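Local coordinates for uncharacterized protein MG027 (Mycoplasma genitalium, PDB 1Q8C) that is of unknown function but shares the all-helical fold of NusB proteins, so a related role in RNA binding or transcription is possible yet unproven, at residues T13-R18 / A127-D132; I19-F24 / K58-A63; S27-L32 / T102-L107; L44-D47 / Q52-E55. One frame throughout, in Å; residues are numbered along the deposited sequence.

Interaction 1 (T13-R18 / A127-D132); sequences TRTQRR and ALLIMD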
loop_
_atom_site.group_PDB
_atom_site.type_symbol
_atom_site.label_atom_id
_atom_site.label_comp_id
_atom_site.label_asym_id
_atom_site.label_seq_id
_atom_site.Cartn_x
_atom_site.Cartn_y
_atom_site.Cartn_z
ATOM N N THR A 13 16.863 4.212 -0.895
ATOM C CA THR A 13 16.401 4.306 0.485
ATOM C C THR A 13 15.169 3.416 0.600
ATOM O O THR A 13 14.544 3.130 -0.413
ATOM C CB THR A 13 15.986 5.718 0.743
ATOM O OG1 THR A 13 15.082 6.103 -0.300
ATOM C CG2 THR A 13 17.148 6.667 0.562
ATOM N N ARG A 14 14.808 3.000 1.815
ATOM C CA ARG A 14 13.589 2.217 2.022
ATOM C C ARG A 14 12.351 2.964 1.483
ATOM O O ARG A 14 11.422 2.346 0.968
ATOM C CB ARG A 14 13.414 1.867 3.504
ATOM C CG ARG A 14 14.170 0.611 3.936
ATOM C CD ARG A 14 13.283 -0.578 3.900
ATOM N NE ARG A 14 13.950 -1.840 4.177
ATOM C CZ ARG A 14 13.920 -2.462 5.351
ATOM N NH1 ARG A 14 13.276 -1.921 6.376
ATOM N NH2 ARG A 14 14.527 -3.633 5.492
ATOM N N THR A 15 12.349 4.292 1.602
ATOM C CA THR A 15 11.256 5.115 1.079
ATOM C C THR A 15 11.117 4.974 -0.434
ATOM O O THR A 15 10.013 4.744 -0.931
ATOM C CB THR A 15 11.437 6.604 1.442
ATOM O OG1 THR A 15 11.483 6.764 2.861
ATOM C CG2 THR A 15 10.218 7.417 1.010
ATOM N N GLN A 16 12.226 5.110 -1.157
ATOM C CA GLN A 16 12.224 4.924 -2.610
ATOM C C GLN A 16 11.701 3.529 -3.014
ATOM O O GLN A 16 10.970 3.394 -3.982
ATOM C CB GLN A 16 13.624 5.160 -3.172
ATOM C CG GLN A 16 14.027 6.629 -3.076
ATOM C CD GLN A 16 15.405 6.894 -3.583
ATOM O OE1 GLN A 16 15.580 7.649 -4.549
ATOM N NE2 GLN A 16 16.401 6.297 -2.939
ATOM N N ARG A 17 12.065 2.507 -2.244
ATOM C CA ARG A 17 11.624 1.131 -2.493
ATOM C C ARG A 17 10.134 0.949 -2.271
ATOM O O ARG A 17 9.476 0.218 -2.997
ATOM C CB ARG A 17 12.346 0.185 -1.556
ATOM C CG ARG A 17 13.752 0.545 -1.378
ATOM C CD ARG A 17 14.624 -0.596 -1.294
ATOM N NE ARG A 17 14.771 -1.156 -2.609
ATOM C CZ ARG A 17 15.891 -1.669 -3.070
ATOM N NH1 ARG A 17 16.960 -1.691 -2.313
ATOM N NH2 ARG A 17 15.917 -2.202 -4.274
ATOM N N ARG A 18 9.623 1.593 -1.235
ATOM C CA ARG A 18 8.198 1.666 -1.004
ATOM C C ARG A 18 7.484 2.360 -2.169
ATOM O O ARG A 18 6.465 1.876 -2.638
ATOM C CB ARG A 18 7.940 2.389 0.321
ATOM C CG ARG A 18 8.207 1.547 1.557
ATOM C CD ARG A 18 7.846 2.252 2.857
ATOM N NE ARG A 18 8.242 1.456 4.015
ATOM C CZ ARG A 18 9.361 1.618 4.729
ATOM N NH1 ARG A 18 10.216 2.599 4.465
ATOM N NH2 ARG A 18 9.618 0.772 5.727
ATOM N N ALA A 127 3.861 6.590 4.799
ATOM C CA ALA A 127 2.754 6.664 3.851
ATOM C C ALA A 127 2.452 8.116 3.506
ATOM O O ALA A 127 2.136 8.444 2.360
ATOM C CB ALA A 127 1.510 6.012 4.449
ATOM N N LEU A 128 2.526 8.967 4.524
ATOM C CA LEU A 128 2.210 10.383 4.381
ATOM C C LEU A 128 3.319 11.056 3.602
ATOM O O LEU A 128 3.080 12.005 2.857
ATOM C CB LEU A 128 2.045 11.030 5.762
ATOM C CG LEU A 128 0.867 10.516 6.600
ATOM C CD1 LEU A 128 0.649 11.368 7.849
ATOM C CD2 LEU A 128 -0.415 10.470 5.768
ATOM N N LEU A 129 4.525 10.530 3.770
ATOM C CA LEU A 129 5.685 10.985 3.026
ATOM C C LEU A 129 5.551 10.663 1.535
ATOM O O LEU A 129 5.974 11.447 0.691
ATOM C CB LEU A 129 6.948 10.328 3.598
ATOM C CG LEU A 129 8.226 11.155 3.563
ATOM C CD1 LEU A 129 8.013 12.567 4.139
ATOM C CD2 LEU A 129 9.321 10.411 4.328
ATOM N N ILE A 130 4.950 9.512 1.221
ATOM C CA ILE A 130 4.694 9.116 -0.165
ATOM C C ILE A 130 3.544 9.938 -0.781
ATOM O O ILE A 130 3.567 10.299 -1.958
ATOM C CB ILE A 130 4.398 7.613 -0.228
ATOM C CG1 ILE A 130 5.628 6.831 0.287
ATOM C CG2 ILE A 130 3.992 7.213 -1.640
ATOM C CD1 ILE A 130 5.592 5.312 0.013
ATOM N N MET A 131 2.549 10.258 0.029
ATOM C CA MET A 131 1.457 11.111 -0.425
ATOM C C MET A 131 1.991 12.501 -0.813
ATOM O O MET A 131 1.572 13.069 -1.814
ATOM C CB MET A 131 0.387 11.207 0.665
ATOM C CG MET A 131 -0.316 9.862 0.907
ATOM S SD MET A 131 -1.513 9.390 -0.355
ATOM C CE MET A 131 -2.993 10.296 0.281
ATOM N N ASP A 132 2.926 13.029 -0.026
ATOM C CA ASP A 132 3.582 14.299 -0.343
ATOM C C ASP A 132 4.369 14.201 -1.645
ATOM O O ASP A 132 4.383 15.139 -2.449
ATOM C CB ASP A 132 4.554 14.695 0.770
ATOM C CG ASP A 132 3.859 15.293 1.983
ATOM O OD1 ASP A 132 2.638 15.547 1.918
ATOM O OD2 ASP A 132 4.486 15.547 3.039
#
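Ile130 and Arg18 make the tighter of the two contacts between the start of helix 14-28 and helix 120-133. The closest atoms are Ile130 CD1 and Arg18 CB, 3.8 Å apart, so the terminal methyl of the isoleucine rests on the root of the arginine and not on its charged end. The torsions explain this. Ile130 places CG1 opposite the carbonyl carbon (chi1 -61°) and runs on extended, which carries CD1 outward to the neighbouring helix. Arg18 also swings CG away from its carbonyl carbon, and its chain is straight from CG to NE; the guanidinium therefore lies well beyond the isoleucine, where NE forms a salt bridge with Glu112, and the side chain also touches Trp56. A looser contact flanks this pair: Leu129 CD2 comes to 4.5 Å from Thr15 OG1. That hydroxyl has its polar partner in Glu126, which precedes the 127-132 segment directly and so adds a polar tie between the same two helices. The first turn of helix 14-28 is itself fixed by Thr13 at the N-cap, whose OG1 accepts from Gln16 N at 3.1 Å with an N-H...O angle of 162°. Summed over both sides, the two segments bury 152 Å². An arginine-rich start of the first helix is also found in NusB, where this region takes part in RNA binding; whether it does so here is not established. The chemistry is divided: methyl packing at the root of Arg18 joins the helices, while Glu112 and Glu126 engage the polar ends of Arg18 and Thr15, probably stabilising the buried positive charge.

Interaction 2 (I19-F24 / K58-A63); sequences IAVVEF and KLIVKA. With NA (sodium ion), chain K.
Helices 14-28 and 55-81 run in broadly the same direction here, the axes of segments 19-24 and 58-63 approaching to 10.4 Å with a signed crossing angle of -33°, and Val21 and Val61 facing each other at the point where the CA atoms are nearest. Val21 meets two neighbours with a single branch. Its CG1, anti to the backbone N (chi1 -179°), lies 3.8 Å from Ile60 CG2 and 3.9 Å from Val61 CG2, a position between two successive side chains of the facing helix. Val61 uses both branches: CG2 lies between Val21 CG1 and Phe24 CD2, the latter 4.1 Å away, while Val61 CG1 comes within 3.7 Å of Phe24 CE2. The approach to that ring is oblique, and the phenylalanine and valine side chains cross at about a right angle. All four residues are buried, in keeping with the helical core of the NusB-like fold. Other parts of the chain complete the surroundings: Phe24 meets the rings of Phe43 and Tyr46 and touches Ile39, and Ile60 also reaches Ser111 and His116 of helix 100-116. A polar feature lies behind the valine. A sodium ion is bound by Lys58 O at 2.8 Å and by a water at 2.5 Å, and Val61 CG1 passes 4.0 Å from the ion. Lys58 O also accepts the helical bond from Lys62 N, so this one carbonyl serves both the helix and the metal; the Lys58 side chain, extended beyond CG, touches Phe43 and Leu44.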
loop_
_atom_site.group_PDB
_atom_site.type_symbol
_atom_site.label_atom_id
_atom_site.label_comp_id
_atom_site.label_asym_id
_atom_site.label_seq_id
_atom_site.Cartn_x
_atom_site.Cartn_y
_atom_site.Cartn_z
ATOM N N ILE A 19 8.017 3.474 -2.657
ATOM C CA ILE A 19 7.416 4.189 -3.802
ATOM C C ILE A 19 7.302 3.266 -5.024
ATOM O O ILE A 19 6.276 3.241 -5.700
ATOM C CB ILE A 19 8.193 5.506 -4.111
ATOM C CG1 ILE A 19 7.944 6.544 -2.998
ATOM C CG2 ILE A 19 7.779 6.083 -5.440
ATOM C CD1 ILE A 19 8.862 7.791 -3.020
ATOM N N ALA A 20 8.337 2.461 -5.270
ATOM C CA ALA A 20 8.319 1.498 -6.368
ATOM C C ALA A 20 7.178 0.470 -6.260
ATOM O O ALA A 20 6.588 0.091 -7.261
ATOM C CB ALA A 20 9.686 0.787 -6.490
ATOM N N VAL A 21 6.853 0.027 -5.054
ATOM C CA VAL A 21 5.755 -0.912 -4.862
ATOM C C VAL A 21 4.419 -0.196 -5.087
ATOM O O VAL A 21 3.531 -0.684 -5.798
ATOM C CB VAL A 21 5.854 -1.533 -3.473
ATOM C CG1 VAL A 21 4.747 -2.527 -3.252
ATOM C CG2 VAL A 21 7.225 -2.238 -3.326
ATOM N N VAL A 22 4.288 0.992 -4.509
ATOM C CA VAL A 22 3.080 1.793 -4.668
ATOM C C VAL A 22 2.740 2.036 -6.145
ATOM O O VAL A 22 1.596 1.862 -6.585
ATOM C CB VAL A 22 3.239 3.141 -3.954
ATOM C CG1 VAL A 22 2.133 4.116 -4.379
ATOM C CG2 VAL A 22 3.206 2.946 -2.434
ATOM N N GLU A 23 3.731 2.450 -6.917
ATOM C CA GLU A 23 3.511 2.743 -8.329
ATOM C C GLU A 23 3.084 1.472 -9.057
ATOM O O GLU A 23 2.202 1.507 -9.902
ATOM C CB GLU A 23 4.759 3.349 -8.983
ATOM C CG GLU A 23 4.558 4.720 -9.617
ATOM C CD GLU A 23 3.153 4.978 -10.161
ATOM O OE1 GLU A 23 2.973 4.886 -11.406
ATOM O OE2 GLU A 23 2.226 5.302 -9.352
ATOM N N PHE A 24 3.698 0.354 -8.685
ATOM C CA PHE A 24 3.356 -0.946 -9.263
ATOM C C PHE A 24 1.887 -1.326 -8.991
ATOM O O PHE A 24 1.123 -1.629 -9.912
ATOM C CB PHE A 24 4.296 -2.002 -8.687
ATOM C CG PHE A 24 3.981 -3.386 -9.123
ATOM C CD1 PHE A 24 4.178 -3.783 -10.428
ATOM C CD2 PHE A 24 3.498 -4.312 -8.204
ATOM C CE1 PHE A 24 3.869 -5.096 -10.822
ATOM C CE2 PHE A 24 3.205 -5.596 -8.571
ATOM C CZ PHE A 24 3.386 -5.990 -9.892
ATOM N N LYS A 58 9.820 -7.604 -3.079
ATOM C CA LYS A 58 9.155 -8.782 -3.632
ATOM C C LYS A 58 8.320 -9.497 -2.586
ATOM O O LYS A 58 7.324 -10.150 -2.923
ATOM C CB LYS A 58 10.210 -9.766 -4.196
ATOM C CG LYS A 58 10.786 -9.346 -5.571
ATOM C CD LYS A 58 12.116 -10.080 -5.901
ATOM C CE LYS A 58 12.769 -9.524 -7.164
ATOM N NZ LYS A 58 13.975 -10.305 -7.649
ATOM N N LEU A 59 8.710 -9.379 -1.321
ATOM C CA LEU A 59 7.928 -10.020 -0.253
ATOM C C LEU A 59 6.658 -9.199 0.019
ATOM O O LEU A 59 5.623 -9.767 0.333
ATOM C CB LEU A 59 8.746 -10.182 1.025
ATOM C CG LEU A 59 8.968 -11.499 1.803
ATOM C CD1 LEU A 59 8.530 -11.321 3.268
ATOM C CD2 LEU A 59 8.360 -12.785 1.167
ATOM N N ILE A 60 6.739 -7.878 -0.115
ATOM C CA ILE A 60 5.560 -7.002 0.024
ATOM C C ILE A 60 4.549 -7.313 -1.089
ATOM O O ILE A 60 3.356 -7.433 -0.840
ATOM C CB ILE A 60 5.972 -5.479 -0.018
ATOM C CG1 ILE A 60 6.818 -5.131 1.204
ATOM C CG2 ILE A 60 4.724 -4.542 -0.068
ATOM C CD1 ILE A 60 7.500 -3.750 1.169
ATOM N N VAL A 61 5.039 -7.428 -2.315
ATOM C CA VAL A 61 4.194 -7.671 -3.478
ATOM C C VAL A 61 3.557 -9.060 -3.429
ATOM O O VAL A 61 2.467 -9.282 -3.944
ATOM C CB VAL A 61 5.013 -7.499 -4.762
ATOM C CG1 VAL A 61 4.276 -8.090 -5.996
ATOM C CG2 VAL A 61 5.343 -6.018 -4.935
ATOM N N LYS A 62 4.248 -9.985 -2.796
ATOM C CA LYS A 62 3.760 -11.325 -2.603
ATOM C C LYS A 62 2.585 -11.310 -1.600
ATOM O O LYS A 62 1.564 -11.946 -1.840
ATOM C CB LYS A 62 4.913 -12.250 -2.154
ATOM C CG LYS A 62 4.497 -13.653 -1.648
ATOM C CD LYS A 62 5.625 -14.703 -1.776
ATOM C CE LYS A 62 5.081 -16.145 -1.878
ATOM N NZ LYS A 62 4.751 -16.791 -0.573
ATOM N N ALA A 63 2.734 -10.597 -0.492
ATOM C CA ALA A 63 1.669 -10.461 0.495
ATOM C C ALA A 63 0.454 -9.763 -0.136
ATOM O O ALA A 63 -0.692 -10.178 0.080
ATOM C CB ALA A 63 2.178 -9.695 1.692
HETATM NA NA NA K . 6.795 -11.130 -5.447
HETATM O O HOH W 1 8.083 -10.779 -7.535
#

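Interaction 3 (S27-L32 / T102-L107); sequences SLLFFL and TTAVVL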
loop_
_atom_site.group_PDB
_atom_site.type_symbol
_atom_site.label_atom_id
_atom_site.label_comp_id
_atom_site.label_asym_id
_atom_site.label_seq_id
_atom_site.Cartn_x
_atom_site.Cartn_y
_atom_site.Cartn_z
ATOM N N SER A 27 -0.623 0.715 -10.888
ATOM C CA SER A 27 -0.749 0.382 -12.303
ATOM C C SER A 27 -1.636 -0.828 -12.515
ATOM O O SER A 27 -2.203 -0.991 -13.596
ATOM C CB SER A 27 0.627 0.126 -12.937
ATOM O OG SER A 27 1.235 -1.066 -12.425
ATOM N N LEU A 28 -1.744 -1.666 -11.484
ATOM C CA LEU A 28 -2.564 -2.868 -11.499
ATOM C C LEU A 28 -4.023 -2.611 -11.133
ATOM O O LEU A 28 -4.912 -3.356 -11.572
ATOM C CB LEU A 28 -2.028 -3.901 -10.492
ATOM C CG LEU A 28 -0.705 -4.669 -10.645
ATOM C CD1 LEU A 28 -0.442 -5.422 -9.373
ATOM C CD2 LEU A 28 -0.744 -5.670 -11.782
ATOM N N LEU A 29 -4.297 -1.579 -10.330
ATOM C CA LEU A 29 -5.673 -1.387 -9.859
ATOM C C LEU A 29 -6.668 -1.035 -10.958
ATOM O O LEU A 29 -7.862 -1.145 -10.748
ATOM C CB LEU A 29 -5.743 -0.377 -8.709
ATOM C CG LEU A 29 -5.044 -0.880 -7.444
ATOM C CD1 LEU A 29 -4.991 0.243 -6.410
ATOM C CD2 LEU A 29 -5.741 -2.139 -6.876
ATOM N N PHE A 30 -6.177 -0.647 -12.130
ATOM C CA PHE A 30 -7.021 -0.324 -13.268
ATOM C C PHE A 30 -7.568 -1.569 -13.976
ATOM O O PHE A 30 -8.524 -1.475 -14.739
ATOM C CB PHE A 30 -6.219 0.507 -14.279
ATOM C CG PHE A 30 -5.759 1.846 -13.755
ATOM C CD1 PHE A 30 -6.569 2.969 -13.878
ATOM C CD2 PHE A 30 -4.516 1.981 -13.146
ATOM C CE1 PHE A 30 -6.151 4.201 -13.401
ATOM C CE2 PHE A 30 -4.092 3.205 -12.669
ATOM C CZ PHE A 30 -4.908 4.318 -12.797
ATOM N N PHE A 31 -6.951 -2.721 -13.729
ATOM C CA PHE A 31 -7.196 -3.955 -14.478
ATOM C C PHE A 31 -7.328 -5.206 -13.597
ATOM O O PHE A 31 -6.883 -6.310 -13.980
ATOM C CB PHE A 31 -6.032 -4.174 -15.442
ATOM C CG PHE A 31 -5.743 -2.988 -16.318
ATOM C CD1 PHE A 31 -6.520 -2.728 -17.427
ATOM C CD2 PHE A 31 -4.702 -2.120 -16.019
ATOM C CE1 PHE A 31 -6.262 -1.624 -18.238
ATOM C CE2 PHE A 31 -4.452 -1.015 -16.824
ATOM C CZ PHE A 31 -5.231 -0.773 -17.931
ATOM N N LEU A 32 -7.911 -5.072 -12.416
ATOM C CA LEU A 32 -7.942 -6.235 -11.531
ATOM C C LEU A 32 -9.128 -7.132 -11.899
ATOM O O LEU A 32 -10.033 -6.689 -12.608
ATOM C CB LEU A 32 -7.923 -5.787 -10.062
ATOM C CG LEU A 32 -6.498 -5.553 -9.531
ATOM C CD1 LEU A 32 -6.303 -6.288 -8.252
ATOM C CD2 LEU A 32 -5.371 -5.996 -10.490
ATOM N N THR A 102 -4.242 6.851 -3.639
ATOM C CA THR A 102 -4.325 6.782 -2.178
ATOM C C THR A 102 -4.636 5.366 -1.744
ATOM O O THR A 102 -4.141 4.912 -0.718
ATOM C CB THR A 102 -5.404 7.720 -1.601
ATOM O OG1 THR A 102 -6.707 7.250 -1.980
ATOM C CG2 THR A 102 -5.290 9.129 -2.175
ATOM N N THR A 103 -5.442 4.663 -2.533
ATOM C CA THR A 103 -5.706 3.248 -2.281
ATOM C C THR A 103 -4.403 2.439 -2.417
ATOM O O THR A 103 -4.112 1.603 -1.587
ATOM C CB THR A 103 -6.803 2.677 -3.239
ATOM O OG1 THR A 103 -8.048 3.364 -3.055
ATOM C CG2 THR A 103 -7.142 1.238 -2.886
ATOM N N ALA A 104 -3.611 2.709 -3.453
ATOM C CA ALA A 104 -2.380 1.949 -3.707
ATOM C C ALA A 104 -1.387 2.146 -2.566
ATOM O O ALA A 104 -0.674 1.220 -2.180
ATOM C CB ALA A 104 -1.758 2.373 -5.052
ATOM N N VAL A 105 -1.351 3.371 -2.039
ATOM C CA VAL A 105 -0.547 3.691 -0.869
ATOM C C VAL A 105 -1.033 2.909 0.366
ATOM O O VAL A 105 -0.222 2.369 1.113
ATOM C CB VAL A 105 -0.588 5.190 -0.533
ATOM C CG1 VAL A 105 0.047 5.440 0.850
ATOM C CG2 VAL A 105 0.096 6.006 -1.619
ATOM N N VAL A 106 -2.345 2.845 0.582
ATOM C CA VAL A 106 -2.885 2.114 1.730
ATOM C C VAL A 106 -2.653 0.590 1.569
ATOM O O VAL A 106 -2.290 -0.080 2.515
ATOM C CB VAL A 106 -4.388 2.384 1.958
ATOM C CG1 VAL A 106 -4.934 1.440 3.036
ATOM C CG2 VAL A 106 -4.628 3.837 2.392
ATOM N N LEU A 107 -2.870 0.043 0.386
ATOM C CA LEU A 107 -2.625 -1.390 0.182
ATOM C C LEU A 107 -1.162 -1.762 0.367
ATOM O O LEU A 107 -0.858 -2.890 0.741
ATOM C CB LEU A 107 -3.080 -1.817 -1.207
ATOM C CG LEU A 107 -4.599 -1.831 -1.334
ATOM C CD1 LEU A 107 -4.993 -1.818 -2.792
ATOM C CD2 LEU A 107 -5.159 -3.040 -0.621
#
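Leu29 alone carries the 27-32 side of this contact, and both its methyls are used against segment 102-107. CD1 lies over the first turn of that segment: it is 4.1 Å from Ala104 CB, equally close to Ala104 N, and 4.2 Å from Thr103 CG2. Leu107, in the following turn, is met by both methyls, its CD1 standing 4.2 Å from Leu29 CD1 and the same distance from Leu29 CD2, and these two leucines reach toward each other tip to tip. Leu29 holds CG anti to its carbonyl carbon (chi1 -66°), and with chi2 at 172° the fork presents both methyls to Leu107 CD1 and CD1 alone to Ala104. The separations, all above 4 Å, describe an easy van der Waals fit, and the summed buried surface is a modest 115 Å². Within the NusB-like helical fold, the contact sets Leu29, near the C-terminal end of helix 14-28, against helix 100-116. Ala104, with its short side chain, also receives Ile25 and Phe26 of helix 14-28, while Leu107 turns to Phe71 and Ile75 of helix 55-81; the site thus joins three helices. Thr103 is split by polarity. Its methyl CG2 faces Leu29, whereas OG1 is hydrogen-bonded to Asp99 O, so the hydroxyl is satisfied by a carbonyl just ahead of the helix and the branch offered to the leucine is purely apolar.

Interaction 4 (L44-D47 / Q52-E55); sequences LEYD and QLNE
Asp47 and Leu53 supply the hydrogen bond that joins the two ends of this short loop: Leu53 N donates to Asp47 OD1 at 2.9 Å. The bond is nearly straight, with an N-H...O angle of 173°, although the donor comes from above the carboxylate plane, 40° out of it. Gln52 N also lies 3.4 Å from the same OD1, but its angle is too poor for a bond. OD1 has a further hydrogen-bonding partner on a residue adjoining the segments. Asp47 sets CG anti to the backbone N (chi1 -164°), and from there the carboxylate extends to the returning backbone.

The arrangement belongs to a helix-loop-helix connection, in which the chain leaving helix 36-45 folds back before entering helix 55-81. Asn54 is the N-cap of the latter, its OD1 accepting from Gln57 N.

Apolar contact accompanies the polar one. Leu53 CD2 is packed tightly, 3.4 Å from both Asp47 CA and Asp47 CB, and the leucine is strained, with both side-chain torsions off their staggered positions. The two side chains slide past each other in opposite directions, and Leu53 CD2 stands 4.3 Å from Tyr46 CD2, approaching that ring obliquely. Leu53 is buried. A second polar link involves Tyr46, whose carbonyl O accepts from Arg51 NH1 while its ring makes a cation-pi contact with the same arginine; the tyrosine ring also meets the ring of Phe24.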
loop_
_atom_site.group_PDB
_atom_site.type_symbol
_atom_site.label_atom_id
_atom_site.label_comp_id
_atom_site.label_asym_id
_atom_site.label_seq_id
_atom_site.Cartn_x
_atom_site.Cartn_y
_atom_site.Cartn_z
ATOM N N LEU A 44 8.436 -8.935 -11.512
ATOM C CA LEU A 44 9.747 -9.173 -12.087
ATOM C C LEU A 44 9.985 -8.415 -13.401
ATOM O O LEU A 44 11.085 -7.880 -13.592
ATOM C CB LEU A 44 10.002 -10.656 -12.332
ATOM C CG LEU A 44 9.849 -11.623 -11.159
ATOM C CD1 LEU A 44 10.501 -12.938 -11.530
ATOM C CD2 LEU A 44 10.436 -11.051 -9.869
ATOM N N GLU A 45 8.987 -8.374 -14.296
ATOM C CA GLU A 45 9.111 -7.655 -15.584
ATOM C C GLU A 45 9.118 -6.137 -15.417
ATOM O O GLU A 45 9.460 -5.402 -16.352
ATOM C CB GLU A 45 7.965 -7.999 -16.522
ATOM C CG GLU A 45 7.951 -9.438 -16.998
ATOM C CD GLU A 45 7.301 -9.556 -18.349
ATOM O OE1 GLU A 45 6.077 -9.778 -18.363
ATOM O OE2 GLU A 45 8.004 -9.407 -19.385
ATOM N N TYR A 46 8.688 -5.700 -14.236
ATOM C CA TYR A 46 8.619 -4.294 -13.838
ATOM C C TYR A 46 10.003 -3.737 -13.442
ATOM O O TYR A 46 10.173 -2.534 -13.319
ATOM C CB TYR A 46 7.715 -4.218 -12.610
ATOM C CG TYR A 46 7.357 -2.837 -12.148
ATOM C CD1 TYR A 46 6.604 -2.006 -12.953
ATOM C CD2 TYR A 46 7.729 -2.386 -10.882
ATOM C CE1 TYR A 46 6.248 -0.771 -12.533
ATOM C CE2 TYR A 46 7.387 -1.136 -10.455
ATOM C CZ TYR A 46 6.642 -0.336 -11.292
ATOM O OH TYR A 46 6.275 0.929 -10.920
ATOM N N ASP A 47 10.964 -4.633 -13.219
ATOM C CA ASP A 47 12.305 -4.290 -12.763
ATOM C C ASP A 47 13.078 -3.568 -13.856
ATOM O O ASP A 47 12.884 -3.840 -15.050
ATOM C CB ASP A 47 13.048 -5.573 -12.346
ATOM C CG ASP A 47 14.311 -5.313 -11.506
ATOM O OD1 ASP A 47 14.468 -4.238 -10.885
ATOM O OD2 ASP A 47 15.195 -6.192 -11.402
ATOM N N GLN A 52 16.227 -1.745 -9.308
ATOM C CA GLN A 52 17.064 -2.713 -8.620
ATOM C C GLN A 52 16.213 -3.460 -7.602
ATOM O O GLN A 52 16.563 -3.521 -6.427
ATOM C CB GLN A 52 18.230 -2.004 -7.907
ATOM C CG GLN A 52 18.817 -0.798 -8.636
ATOM C CD GLN A 52 19.754 0.020 -7.739
ATOM O OE1 GLN A 52 20.634 -0.549 -7.069
ATOM N NE2 GLN A 52 19.572 1.354 -7.725
ATOM N N LEU A 53 15.083 -4.006 -8.056
ATOM C CA LEU A 53 14.098 -4.584 -7.152
ATOM C C LEU A 53 14.708 -5.677 -6.325
ATOM O O LEU A 53 15.284 -6.592 -6.887
ATOM C CB LEU A 53 12.925 -5.182 -7.938
ATOM C CG LEU A 53 11.614 -4.437 -8.178
ATOM C CD1 LEU A 53 11.572 -2.969 -7.789
ATOM C CD2 LEU A 53 11.196 -4.603 -9.608
ATOM N N ASN A 54 14.531 -5.624 -5.003
ATOM C CA ASN A 54 15.154 -6.601 -4.115
ATOM C C ASN A 54 14.129 -7.526 -3.472
ATOM O O ASN A 54 12.911 -7.376 -3.693
ATOM C CB ASN A 54 16.067 -5.917 -3.058
ATOM C CG ASN A 54 15.299 -5.095 -2.021
ATOM O OD1 ASN A 54 14.072 -5.030 -2.032
ATOM N ND2 ASN A 54 16.042 -4.458 -1.113
ATOM N N GLU A 55 14.611 -8.501 -2.712
ATOM C CA GLU A 55 13.723 -9.468 -2.076
ATOM C C GLU A 55 12.791 -8.795 -1.045
ATOM O O GLU A 55 11.665 -9.221 -0.896
ATOM C CB GLU A 55 14.522 -10.626 -1.472
ATOM C CG GLU A 55 15.206 -11.552 -2.511
ATOM C CD GLU A 55 14.220 -12.233 -3.461
ATOM O OE1 GLU A 55 14.643 -12.677 -4.551
ATOM O OE2 GLU A 55 13.012 -12.322 -3.129
#

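In the fold
From the N terminus, helix 14-28 enters interactions 1, 2 and 3 in succession, at its start, middle and end. Interaction 1 closes the longest loop, bringing helix 120-133 back to the first turn, and the other three contacts nest within it. Interaction 2 closes the shorter path to helix 55-81, and interaction 3 the path to helix 100-116; their segments alternate along the chain, so these loops cross. Interaction 4 is the most local, closing the turn between helices 36-45 and 55-81 inside all three larger loops. Ile130 of interaction 1 packs on Ile19 and Val22, and Val105 of segment 102-107 meets Val22, Ala127 and Met131, while the Tyr46 ring joins interaction 4 to segment 19-24.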